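Local structure of aminotransferase, class I and II (Erwinia tasmaniensis, 5Z0Q) at residues Phe85-Gln90 and Thr234-Ser239; Gly136-Ser141 and Ser163-Leu168; Leu169-Pro174 and Ile219-Leu224; Ala341-Lys346 and Thr382-Ser387. The protein belongs to the class I and II aminotransferases, a family of pyridoxal-phosphate-dependent enzymes, and holds pyridoxal-5'-phosphate in its pocket. All blocks are in the same frame, centred on the assembly; numbering follows the deposited sequence.

Interactions 1, 2 and 3 all reach the large mixed sheet, while interaction 4 stands apart between helices 340-345 and 371-385, its centre about 37 to 41 Å from theirs. Interactions 1 and 3, with centres about 11 Å apart, touch directly: the indole of W87 packs on P220 and A222, joining the two into one hydrophobic layer. Interactions 2 and 3, about 19 Å apart between centres, follow each other along strand 166-172. Along the chain, both fall between the two segments of interaction 1, and interaction 4 comes last, near the C-terminus. Interaction 3 holds pocket residue C172, and the M236 side chain of interaction 1 lies about 10 Å from the pyridoxal-5'-phosphate.

Interaction 1 of 4, residues Phe85-Gln90 and Thr234-Ser239; sequences FGWKIQ and TLMSPS
Van der Waals packing carries the contact: the six-membered end of the W87 indole reaches T234 and M236 on strand 232-236. W87 CH2 lies 3.5 Å from the hydroxyl T234 OG1, and W87 CZ3 lies 4.0 Å from the methyl T234 CG2, so both branches of the threonine touch the same end of the ring. The apolar part is completed by M236 CE, 4.2 Å from W87 CZ3. The indole extends to the strand because its CG is anti to the backbone N (chi1 -172°), and I89 CD1 lies over the centre of one ring face. A broad tryptophan suits this buried position, since a single side chain can span two inward-facing positions of the strand, while the unbranched chain of M236 packs on W87 and also touches M81 of helix 71-83.

The side-chain hydrogen bonds inside segment 234-239 lie at its end. There S237 OG accepts from S239 N at 3.0 Å, forming an ST turn, and also from S239 OG. Strand 232-236 pairs antiparallel with strand 250-253 and leads through the turn to K240 of the pyridoxal-5'-phosphate pocket, within the mixed central sheet of the aminotransferase fold.

Interaction 2 of 4, residues Gly136-Ser141 and Ser163-Leu168; sequences GRQHLS and SGNEKL
L140 and E166 meet through their aliphatic parts: the methyl L140 CD2 stands 4.3 Å from E166 CG, the nearest atom of the glutamate. Nearer the surface, the amide groups of Q138 and N165 also approach each other. These two side chains cross at about a right angle, with their amide planes 72° apart, so they brush past each other instead of stacking. Q138 gets there by a folded chain, its CG between the backbone N and the carbonyl carbon (chi1 68°), with a further bend at chi2. Polar amides suit this outer position, where Q138 is exposed and N165 partly so.

The next shell fixes E166. Its chain doubles back, so that OE2 accepts from S163 N and G164 N, each at 3.0 Å. Both donors use the syn side and reach OE2 from opposite faces of the carboxylate plane. Two backbone N-H groups probably stabilise the negative charge here, and the carboxylate in turn holds the tight turn at S163 and G164, where glycine accepts the positive phi.

Further out, strand 117-122 runs parallel between strands 139-146 and 166-172, bonding to L140 on one side and K167 on the other, while E166 packs on V119. The Schellman motif at G136 ends helix 127-134, on which H139 packs, before the chain enters its strand.

Interaction 3 of 4, residues Leu169-Pro174 and Ile219-Leu224; sequences LLLCNP and IPFASL
L171 and F221 form the close-packed part of this contact. The methyl L171 CD1 approaches the phenyl ring obliquely, 3.8 Å from F221 CD1 and 3.9 Å from F221 CE1, and the two side chains cross at about a right angle. The ring of F221 points away from its own backbone N (chi1 -178°), which carries it off the 3-10 turn and down to the sheet. There it also touches V201 and S203 of strand 200-204 and L191 of helix 184-197, so a large flat residue serves to fill the layer between helix and sheet, and leucine meets it from the strand with a compact branched end. The backbone of the same residue is held too, F221 N donating to E205 OE1.

Strand 166-172 belongs to the parallel part of the large mixed sheet, and its end runs into the sequence NPHNPGG, a form of the signature of this family; C172 touches pyridoxal-5'-phosphate, and the peptide bond between N173 and P174 is cis.

Towards N173 the fit is looser. N173 ND2 comes 3.5 Å from I219 O, whereas N173 OD1 accepts a hydrogen bond from Y182 N. An amide suits the spot because it can face two backbones at once. The solvent side is at S223 and L224, both partly exposed, where the turn is closed by S223 N donating to P220 O at 3.2 Å.

Interaction 4 of 4, residues Ala341-Lys346 and Thr382-Ser387; sequences ALFFEK and TRALTS
F343 presents the edge of its ring, not a face, to the last turn of helix 371-385. L385 CD2 lies close to the ring plane, 3.8 Å from F343 CE2 and 3.9 Å from F343 CZ, so one methyl of the leucine meets the CE2-CZ side of the phenyl. The carbonyl of A384 approaches the same rim, with A384 O 4.2 Å from F343 CZ, and the alanine methyl lies a little further off. A small residue at this position lets the ring come close to the helix backbone.

The extended first torsion of F343 (chi1 165°) carries the ring from helix 340-345 toward helix 371-385. F344 lies beside it: F343 CD2 stands 3.8 Å above the plane of the F344 ring, over its centre. F344 also covers part of segment 382-387, though less closely. Its ring in turn meets F351, while F343 also meets H347 and Y389 near the C-terminus, and L385 packs on L314 and L317.

Chemically the contact is apolar, apart from a weakly positive ring edge that may be mildly attracted to the carbonyl of A384. With no directional bond between these two segments, their fit probably rests mainly on shape, with some shielding from water.

Interaction 1 of 4, residues Phe85-Gln90 and Thr234-Ser239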
loop_
_atom_site.group_PDB
_atom_site.type_symbol
_atom_site.label_atom_id
_atom_site.label_comp_id
_atom_site.label_asym_id
_atom_site.label_seq_id
_atom_site.Cartn_x
_atom_site.Cartn_y
_atom_site.Cartn_z
ATOM N N PHE A 85 15.024 15.251 -18.253
ATOM C CA PHE A 85 16.126 15.426 -17.320
ATOM C C PHE A 85 17.454 14.894 -17.837
ATOM O O PHE A 85 18.450 14.963 -17.109
ATOM C CB PHE A 85 15.797 14.755 -15.977
ATOM C CG PHE A 85 14.435 15.105 -15.448
ATOM C CD1 PHE A 85 14.169 16.376 -14.964
ATOM C CD2 PHE A 85 13.417 14.165 -15.438
ATOM C CE1 PHE A 85 12.915 16.703 -14.481
ATOM C CE2 PHE A 85 12.161 14.485 -14.955
ATOM C CZ PHE A 85 11.910 15.755 -14.475
ATOM N N GLY A 86 17.504 14.381 -19.065
ATOM C CA GLY A 86 18.735 13.851 -19.618
ATOM C C GLY A 86 19.301 12.712 -18.797
ATOM O O GLY A 86 20.447 12.774 -18.340
ATOM N N TRP A 87 18.503 11.666 -18.602
ATOM C CA TRP A 87 18.897 10.548 -17.748
ATOM C C TRP A 87 18.270 9.283 -18.314
ATOM O O TRP A 87 17.059 9.077 -18.177
ATOM C CB TRP A 87 18.453 10.786 -16.307
ATOM C CG TRP A 87 18.978 9.780 -15.332
ATOM C CD1 TRP A 87 20.149 9.085 -15.420
ATOM C CD2 TRP A 87 18.344 9.348 -14.122
ATOM N NE1 TRP A 87 20.286 8.250 -14.338
ATOM C CE2 TRP A 87 19.191 8.393 -13.526
ATOM C CE3 TRP A 87 17.143 9.677 -13.486
ATOM C CZ2 TRP A 87 18.875 7.762 -12.324
ATOM C CZ3 TRP A 87 16.832 9.051 -12.291
ATOM C CH2 TRP A 87 17.694 8.104 -11.723
ATOM N N LYS A 88 19.083 8.440 -18.947
ATOM C CA LYS A 88 18.584 7.187 -19.499
ATOM C C LYS A 88 18.489 6.139 -18.396
ATOM O O LYS A 88 19.437 5.940 -17.629
ATOM C CB LYS A 88 19.482 6.702 -20.639
ATOM C CG LYS A 88 20.952 6.543 -20.286
ATOM C CD LYS A 88 21.770 6.185 -21.519
ATOM C CE LYS A 88 23.188 5.780 -21.152
ATOM N NZ LYS A 88 23.210 4.530 -20.343
ATOM N N ILE A 89 17.337 5.479 -18.312
ATOM C CA ILE A 89 17.021 4.550 -17.234
ATOM C C ILE A 89 16.950 3.141 -17.802
ATOM O O ILE A 89 16.289 2.909 -18.822
ATOM C CB ILE A 89 15.699 4.925 -16.542
ATOM C CG1 ILE A 89 15.820 6.284 -15.855
ATOM C CG2 ILE A 89 15.296 3.860 -15.532
ATOM C CD1 ILE A 89 16.797 6.283 -14.715
ATOM N N GLN A 90 17.628 2.203 -17.143
ATOM C CA GLN A 90 17.442 0.799 -17.482
ATOM C C GLN A 90 16.172 0.270 -16.819
ATOM O O GLN A 90 15.889 0.606 -15.665
ATOM C CB GLN A 90 18.647 -0.028 -17.041
ATOM C CG GLN A 90 19.492 -0.533 -18.197
ATOM C CD GLN A 90 19.803 0.556 -19.205
ATOM O OE1 GLN A 90 20.535 1.502 -18.911
ATOM N NE2 GLN A 90 19.239 0.432 -20.401
ATOM N N THR A 234 16.700 6.750 -6.201
ATOM C CA THR A 234 15.940 7.917 -6.635
ATOM C C THR A 234 14.450 7.636 -6.480
ATOM O O THR A 234 13.944 6.646 -7.022
ATOM C CB THR A 234 16.277 8.266 -8.085
ATOM O OG1 THR A 234 17.700 8.315 -8.244
ATOM C CG2 THR A 234 15.683 9.615 -8.464
ATOM N N LEU A 235 13.754 8.505 -5.754
ATOM C CA LEU A 235 12.323 8.369 -5.503
ATOM C C LEU A 235 11.569 9.406 -6.327
ATOM O O LEU A 235 11.795 10.611 -6.171
ATOM C CB LEU A 235 12.012 8.536 -4.016
ATOM C CG LEU A 235 12.614 7.502 -3.063
ATOM C CD1 LEU A 235 12.317 7.872 -1.621
ATOM C CD2 LEU A 235 12.086 6.114 -3.377
ATOM N N MET A 236 10.677 8.937 -7.197
ATOM C CA MET A 236 9.892 9.813 -8.053
ATOM C C MET A 236 8.466 9.289 -8.150
ATOM O O MET A 236 8.203 8.101 -7.956
ATOM C CB MET A 236 10.509 9.937 -9.451
ATOM C CG MET A 236 11.844 10.661 -9.474
ATOM S SD MET A 236 12.597 10.664 -11.108
ATOM C CE MET A 236 12.677 8.906 -11.437
ATOM N N SER A 237 7.544 10.202 -8.466
ATOM C CA SER A 237 6.121 9.893 -8.540
ATOM C C SER A 237 5.348 11.059 -9.145
ATOM O O SER A 237 5.762 12.217 -9.005
ATOM C CB SER A 237 5.572 9.564 -7.150
ATOM O OG SER A 237 4.158 9.521 -7.151
ATOM N N PRO A 238 4.235 10.800 -9.832
ATOM C CA PRO A 238 3.394 11.903 -10.314
ATOM C C PRO A 238 2.319 12.292 -9.313
ATOM O O PRO A 238 1.340 12.954 -9.675
ATOM C CB PRO A 238 2.783 11.329 -11.596
ATOM C CG PRO A 238 2.643 9.874 -11.289
ATOM C CD PRO A 238 3.813 9.505 -10.395
ATOM N N SER A 239 2.491 11.884 -8.053
ATOM C CA SER A 239 1.452 12.095 -7.049
ATOM C C SER A 239 1.192 13.579 -6.819
ATOM O O SER A 239 0.040 14.027 -6.822
ATOM C CB SER A 239 1.839 11.406 -5.739
ATOM O OG SER A 239 1.826 9.996 -5.880
#

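Interaction 2 of 4, residues Gly136-Ser141 and Ser163-Leu168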
loop_
_atom_site.group_PDB
_atom_site.type_symbol
_atom_site.label_atom_id
_atom_site.label_comp_id
_atom_site.label_asym_id
_atom_site.label_seq_id
_atom_site.Cartn_x
_atom_site.Cartn_y
_atom_site.Cartn_z
ATOM N N GLY A 136 15.352 3.019 14.904
ATOM C CA GLY A 136 16.417 2.957 15.886
ATOM C C GLY A 136 17.739 3.511 15.406
ATOM O O GLY A 136 18.795 3.042 15.841
ATOM N N ARG A 137 17.710 4.501 14.518
ATOM C CA ARG A 137 18.912 5.110 13.966
ATOM C C ARG A 137 19.000 6.560 14.420
ATOM O O ARG A 137 18.022 7.307 14.314
ATOM C CB ARG A 137 18.909 5.046 12.438
ATOM C CG ARG A 137 18.586 3.679 11.858
ATOM C CD ARG A 137 19.603 2.639 12.287
ATOM N NE ARG A 137 19.663 1.523 11.347
ATOM C CZ ARG A 137 18.856 0.467 11.383
ATOM N NH1 ARG A 137 17.916 0.376 12.314
ATOM N NH2 ARG A 137 18.987 -0.499 10.485
ATOM N N GLN A 138 20.167 6.955 14.924
ATOM C CA GLN A 138 20.391 8.356 15.243
ATOM C C GLN A 138 20.579 9.154 13.956
ATOM O O GLN A 138 20.998 8.621 12.925
ATOM C CB GLN A 138 21.603 8.518 16.164
ATOM C CG GLN A 138 22.952 8.187 15.535
ATOM C CD GLN A 138 23.240 6.694 15.464
ATOM O OE1 GLN A 138 22.353 5.885 15.183
ATOM N NE2 GLN A 138 24.490 6.321 15.721
ATOM N N HIS A 139 20.249 10.441 14.017
ATOM C CA HIS A 139 20.180 11.280 12.828
ATOM C C HIS A 139 21.017 12.535 13.027
ATOM O O HIS A 139 20.943 13.175 14.081
ATOM C CB HIS A 139 18.728 11.657 12.512
ATOM C CG HIS A 139 18.556 12.366 11.206
ATOM N ND1 HIS A 139 18.752 11.746 9.992
ATOM C CD2 HIS A 139 18.202 13.643 10.925
ATOM C CE1 HIS A 139 18.529 12.610 9.018
ATOM N NE2 HIS A 139 18.194 13.768 9.557
ATOM N N LEU A 140 21.805 12.883 12.013
ATOM C CA LEU A 140 22.611 14.096 12.006
ATOM C C LEU A 140 21.975 15.108 11.063
ATOM O O LEU A 140 21.716 14.796 9.896
ATOM C CB LEU A 140 24.049 13.799 11.574
ATOM C CG LEU A 140 24.986 15.006 11.473
ATOM C CD1 LEU A 140 25.154 15.670 12.828
ATOM C CD2 LEU A 140 26.335 14.600 10.903
ATOM N N SER A 141 21.731 16.313 11.567
ATOM C CA SER A 141 21.035 17.353 10.821
ATOM C C SER A 141 21.980 18.514 10.543
ATOM O O SER A 141 22.675 18.985 11.448
ATOM C CB SER A 141 19.808 17.846 11.593
ATOM O OG SER A 141 18.974 16.763 11.964
ATOM N N SER A 163 30.701 11.774 13.093
ATOM C CA SER A 163 31.246 10.812 14.038
ATOM C C SER A 163 31.814 9.562 13.382
ATOM O O SER A 163 32.317 8.688 14.097
ATOM C CB SER A 163 30.170 10.398 15.053
ATOM O OG SER A 163 29.582 11.532 15.668
ATOM N N GLY A 164 31.754 9.448 12.057
ATOM C CA GLY A 164 32.185 8.257 11.363
ATOM C C GLY A 164 31.131 7.176 11.240
ATOM O O GLY A 164 31.273 6.285 10.396
ATOM N N ASN A 165 30.079 7.227 12.058
ATOM C CA ASN A 165 28.986 6.268 11.973
ATOM C C ASN A 165 28.035 6.548 10.817
ATOM O O ASN A 165 27.180 5.708 10.525
ATOM C CB ASN A 165 28.190 6.255 13.283
ATOM C CG ASN A 165 28.952 5.614 14.424
ATOM O OD1 ASN A 165 30.175 5.482 14.375
ATOM N ND2 ASN A 165 28.229 5.208 15.461
ATOM N N GLU A 166 28.160 7.696 10.160
ATOM C CA GLU A 166 27.222 8.071 9.112
ATOM C C GLU A 166 27.315 7.103 7.939
ATOM O O GLU A 166 28.397 6.612 7.603
ATOM C CB GLU A 166 27.493 9.503 8.650
ATOM C CG GLU A 166 27.223 10.574 9.711
ATOM C CD GLU A 166 28.240 10.582 10.839
ATOM O OE1 GLU A 166 27.830 10.454 12.013
ATOM O OE2 GLU A 166 29.449 10.707 10.550
ATOM N N LYS A 167 26.170 6.826 7.314
ATOM C CA LYS A 167 26.112 5.797 6.282
ATOM C C LYS A 167 25.168 6.165 5.141
ATOM O O LYS A 167 25.460 5.877 3.976
ATOM C CB LYS A 167 25.690 4.463 6.902
ATOM C CG LYS A 167 25.583 3.309 5.917
ATOM C CD LYS A 167 26.897 3.062 5.195
ATOM C CE LYS A 167 27.043 1.595 4.816
ATOM N NZ LYS A 167 25.818 1.059 4.159
ATOM N N LEU A 168 24.039 6.794 5.457
ATOM C CA LEU A 168 22.998 7.079 4.474
ATOM C C LEU A 168 22.715 8.574 4.458
ATOM O O LEU A 168 22.354 9.151 5.488
ATOM C CB LEU A 168 21.724 6.291 4.784
ATOM C CG LEU A 168 20.541 6.467 3.832
ATOM C CD1 LEU A 168 20.932 6.110 2.408
ATOM C CD2 LEU A 168 19.360 5.626 4.291
#

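Interaction 3 of 4, residues Leu169-Pro174 and Ile219-Leu224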
loop_
_atom_site.group_PDB
_atom_site.type_symbol
_atom_site.label_atom_id
_atom_site.label_comp_id
_atom_site.label_asym_id
_atom_site.label_seq_id
_atom_site.Cartn_x
_atom_site.Cartn_y
_atom_site.Cartn_z
ATOM N N LEU A 169 22.869 9.192 3.290
ATOM C CA LEU A 169 22.600 10.613 3.105
ATOM C C LEU A 169 21.216 10.780 2.492
ATOM O O LEU A 169 20.947 10.259 1.404
ATOM C CB LEU A 169 23.662 11.259 2.215
ATOM C CG LEU A 169 23.404 12.713 1.815
ATOM C CD1 LEU A 169 23.396 13.617 3.038
ATOM C CD2 LEU A 169 24.432 13.187 0.800
ATOM N N LEU A 170 20.344 11.509 3.184
ATOM C CA LEU A 170 18.972 11.731 2.742
ATOM C C LEU A 170 18.872 13.128 2.138
ATOM O O LEU A 170 18.959 14.130 2.857
ATOM C CB LEU A 170 17.997 11.561 3.905
ATOM C CG LEU A 170 18.025 10.214 4.627
ATOM C CD1 LEU A 170 16.995 10.186 5.741
ATOM C CD2 LEU A 170 17.788 9.074 3.654
ATOM N N LEU A 171 18.686 13.193 0.823
ATOM C CA LEU A 171 18.565 14.449 0.101
ATOM C C LEU A 171 17.127 14.664 -0.353
ATOM O O LEU A 171 16.307 13.742 -0.367
ATOM C CB LEU A 171 19.502 14.483 -1.109
ATOM C CG LEU A 171 21.002 14.415 -0.821
ATOM C CD1 LEU A 171 21.792 14.514 -2.117
ATOM C CD2 LEU A 171 21.412 15.509 0.151
ATOM N N CYS A 172 16.832 15.907 -0.732
ATOM C CA CYS A 172 15.491 16.283 -1.171
ATOM C C CYS A 172 15.636 17.387 -2.209
ATOM O O CYS A 172 15.944 18.528 -1.859
ATOM C CB CYS A 172 14.638 16.742 0.011
ATOM S SG CYS A 172 12.912 17.096 -0.383
ATOM N N ASN A 173 15.422 17.045 -3.482
ATOM C CA ASN A 173 15.591 17.993 -4.577
ATOM C C ASN A 173 14.471 17.826 -5.599
ATOM O O ASN A 173 14.411 16.796 -6.282
ATOM C CB ASN A 173 16.955 17.803 -5.242
ATOM C CG ASN A 173 17.186 18.767 -6.388
ATOM O OD1 ASN A 173 16.585 19.840 -6.445
ATOM N ND2 ASN A 173 18.062 18.388 -7.310
ATOM N N PRO A 174 13.565 18.810 -5.744
ATOM C CA PRO A 174 13.490 20.081 -5.011
ATOM C C PRO A 174 13.189 19.888 -3.527
ATOM O O PRO A 174 12.588 18.885 -3.147
ATOM C CB PRO A 174 12.340 20.821 -5.701
ATOM C CG PRO A 174 12.187 20.158 -7.025
ATOM C CD PRO A 174 12.527 18.726 -6.785
ATOM N N ILE A 219 17.883 18.392 -12.015
ATOM C CA ILE A 219 18.963 17.454 -12.305
ATOM C C ILE A 219 18.879 16.284 -11.334
ATOM O O ILE A 219 19.048 16.478 -10.122
ATOM C CB ILE A 219 20.336 18.141 -12.223
ATOM C CG1 ILE A 219 20.456 19.212 -13.306
ATOM C CG2 ILE A 219 21.452 17.119 -12.351
ATOM C CD1 ILE A 219 21.762 19.959 -13.284
ATOM N N PRO A 220 18.605 15.069 -11.806
ATOM C CA PRO A 220 18.641 13.910 -10.906
ATOM C C PRO A 220 20.041 13.699 -10.343
ATOM O O PRO A 220 21.043 13.886 -11.035
ATOM C CB PRO A 220 18.214 12.746 -11.806
ATOM C CG PRO A 220 17.475 13.390 -12.937
ATOM C CD PRO A 220 18.152 14.704 -13.157
ATOM N N PHE A 221 20.097 13.307 -9.069
ATOM C CA PHE A 221 21.386 13.100 -8.419
ATOM C C PHE A 221 22.180 11.996 -9.106
ATOM O O PHE A 221 23.387 12.136 -9.333
ATOM C CB PHE A 221 21.182 12.774 -6.939
ATOM C CG PHE A 221 22.463 12.595 -6.173
ATOM C CD1 PHE A 221 23.119 13.686 -5.629
ATOM C CD2 PHE A 221 23.011 11.334 -5.993
ATOM C CE1 PHE A 221 24.299 13.527 -4.923
ATOM C CE2 PHE A 221 24.191 11.167 -5.288
ATOM C CZ PHE A 221 24.835 12.265 -4.752
ATOM N N ALA A 222 21.516 10.897 -9.457
ATOM C CA ALA A 222 22.190 9.762 -10.073
ATOM C C ALA A 222 22.607 10.021 -11.515
ATOM O O ALA A 222 23.238 9.146 -12.120
ATOM C CB ALA A 222 21.292 8.526 -10.004
ATOM N N SER A 223 22.278 11.181 -12.081
ATOM C CA SER A 223 22.680 11.516 -13.440
ATOM C C SER A 223 23.980 12.306 -13.500
ATOM O O SER A 223 24.479 12.563 -14.602
ATOM C CB SER A 223 21.569 12.309 -14.140
ATOM O OG SER A 223 21.305 13.528 -13.465
ATOM N N LEU A 224 24.534 12.701 -12.351
ATOM C CA LEU A 224 25.795 13.437 -12.345
ATOM C C LEU A 224 26.926 12.585 -12.906
ATOM O O LEU A 224 27.679 13.028 -13.781
ATOM C CB LEU A 224 26.125 13.895 -10.924
ATOM C CG LEU A 224 25.119 14.840 -10.267
ATOM C CD1 LEU A 224 25.492 15.092 -8.814
ATOM C CD2 LEU A 224 25.041 16.146 -11.039
#

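Interaction 4 of 4, residues Ala341-Lys346 and Thr382-Ser387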
loop_
_atom_site.group_PDB
_atom_site.type_symbol
_atom_site.label_atom_id
_atom_site.label_comp_id
_atom_site.label_asym_id
_atom_site.label_seq_id
_atom_site.Cartn_x
_atom_site.Cartn_y
_atom_site.Cartn_z
ATOM N N ALA A 341 2.168 28.947 14.318
ATOM C CA ALA A 341 1.123 28.181 13.649
ATOM C C ALA A 341 -0.208 28.311 14.379
ATOM O O ALA A 341 -1.250 28.553 13.758
ATOM C CB ALA A 341 1.538 26.714 13.541
ATOM N N LEU A 342 -0.195 28.148 15.706
ATOM C CA LEU A 342 -1.417 28.325 16.482
ATOM C C LEU A 342 -1.917 29.761 16.412
ATOM O O LEU A 342 -3.126 30.005 16.507
ATOM C CB LEU A 342 -1.180 27.909 17.935
ATOM C CG LEU A 342 -2.340 28.086 18.918
ATOM C CD1 LEU A 342 -3.562 27.302 18.462
ATOM C CD2 LEU A 342 -1.926 27.671 20.321
ATOM N N PHE A 343 -1.007 30.722 16.237
ATOM C CA PHE A 343 -1.414 32.118 16.103
ATOM C C PHE A 343 -2.308 32.314 14.885
ATOM O O PHE A 343 -3.411 32.862 14.991
ATOM C CB PHE A 343 -0.178 33.016 16.015
ATOM C CG PHE A 343 -0.471 34.402 15.514
ATOM C CD1 PHE A 343 -1.037 35.352 16.348
ATOM C CD2 PHE A 343 -0.172 34.758 14.207
ATOM C CE1 PHE A 343 -1.306 36.629 15.888
ATOM C CE2 PHE A 343 -0.438 36.032 13.741
ATOM C CZ PHE A 343 -1.006 36.969 14.582
ATOM N N PHE A 344 -1.848 31.865 13.715
ATOM C CA PHE A 344 -2.627 32.040 12.495
ATOM C C PHE A 344 -3.912 31.223 12.501
ATOM O O PHE A 344 -4.859 31.583 11.794
ATOM C CB PHE A 344 -1.782 31.681 11.274
ATOM C CG PHE A 344 -0.784 32.737 10.895
ATOM C CD1 PHE A 344 -1.196 33.901 10.265
ATOM C CD2 PHE A 344 0.564 32.567 11.162
ATOM C CE1 PHE A 344 -0.283 34.877 9.913
ATOM C CE2 PHE A 344 1.483 33.540 10.812
ATOM C CZ PHE A 344 1.057 34.697 10.185
ATOM N N GLU A 345 -3.972 30.138 13.278
ATOM C CA GLU A 345 -5.202 29.358 13.353
ATOM C C GLU A 345 -6.321 30.156 14.009
ATOM O O GLU A 345 -7.475 30.093 13.572
ATOM C CB GLU A 345 -4.958 28.053 14.107
ATOM C CG GLU A 345 -4.204 27.010 13.308
ATOM C CD GLU A 345 -4.066 25.698 14.051
ATOM O OE1 GLU A 345 -4.065 25.720 15.301
ATOM O OE2 GLU A 345 -3.966 24.645 13.386
ATOM N N LYS A 346 -5.999 30.918 15.056
ATOM C CA LYS A 346 -6.991 31.770 15.699
ATOM C C LYS A 346 -7.374 32.972 14.847
ATOM O O LYS A 346 -8.266 33.729 15.247
ATOM C CB LYS A 346 -6.479 32.233 17.063
ATOM C CG LYS A 346 -6.402 31.115 18.090
ATOM C CD LYS A 346 -7.767 30.466 18.293
ATOM C CE LYS A 346 -7.688 29.271 19.233
ATOM N NZ LYS A 346 -6.853 28.173 18.670
ATOM N N THR A 382 -3.358 39.872 6.272
ATOM C CA THR A 382 -3.317 41.314 6.492
ATOM C C THR A 382 -4.168 41.707 7.692
ATOM O O THR A 382 -3.751 42.528 8.518
ATOM C CB THR A 382 -3.788 42.050 5.237
ATOM O OG1 THR A 382 -2.913 41.744 4.146
ATOM C CG2 THR A 382 -3.794 43.555 5.462
ATOM N N ARG A 383 -5.361 41.120 7.812
ATOM C CA ARG A 383 -6.238 41.443 8.931
ATOM C C ARG A 383 -5.660 40.973 10.259
ATOM O O ARG A 383 -5.914 41.593 11.298
ATOM C CB ARG A 383 -7.620 40.829 8.701
ATOM C CG ARG A 383 -8.685 41.293 9.683
ATOM C CD ARG A 383 -10.043 40.678 9.373
ATOM N NE ARG A 383 -10.419 40.848 7.971
ATOM C CZ ARG A 383 -10.457 39.862 7.080
ATOM N NH1 ARG A 383 -10.150 38.625 7.445
ATOM N NH2 ARG A 383 -10.809 40.111 5.826
ATOM N N ALA A 384 -4.875 39.893 10.248
ATOM C CA ALA A 384 -4.335 39.344 11.487
ATOM C C ALA A 384 -3.209 40.204 12.050
ATOM O O ALA A 384 -3.115 40.384 13.270
ATOM C CB ALA A 384 -3.843 37.915 11.259
ATOM N N LEU A 385 -2.355 40.746 11.187
ATOM C CA LEU A 385 -1.182 41.484 11.631
ATOM C C LEU A 385 -1.423 42.981 11.769
ATOM O O LEU A 385 -0.574 43.678 12.334
ATOM C CB LEU A 385 -0.016 41.253 10.665
ATOM C CG LEU A 385 0.345 39.798 10.364
ATOM C CD1 LEU A 385 1.584 39.723 9.484
ATOM C CD2 LEU A 385 0.545 39.014 11.651
ATOM N N THR A 386 -2.550 43.494 11.278
ATOM C CA THR A 386 -2.778 44.936 11.252
ATOM C C THR A 386 -4.266 45.202 11.438
ATOM O O THR A 386 -5.062 44.848 10.565
ATOM C CB THR A 386 -2.278 45.540 9.940
ATOM O OG1 THR A 386 -0.873 45.294 9.802
ATOM C CG2 THR A 386 -2.536 47.039 9.904
ATOM N N SER A 387 -4.651 45.818 12.559
ATOM C CA SER A 387 -3.760 46.195 13.660
ATOM C C SER A 387 -4.572 46.297 14.948
ATOM O O SER A 387 -5.666 46.863 14.948
ATOM C CB SER A 387 -3.061 47.533 13.394
ATOM O OG SER A 387 -3.998 48.595 13.337
#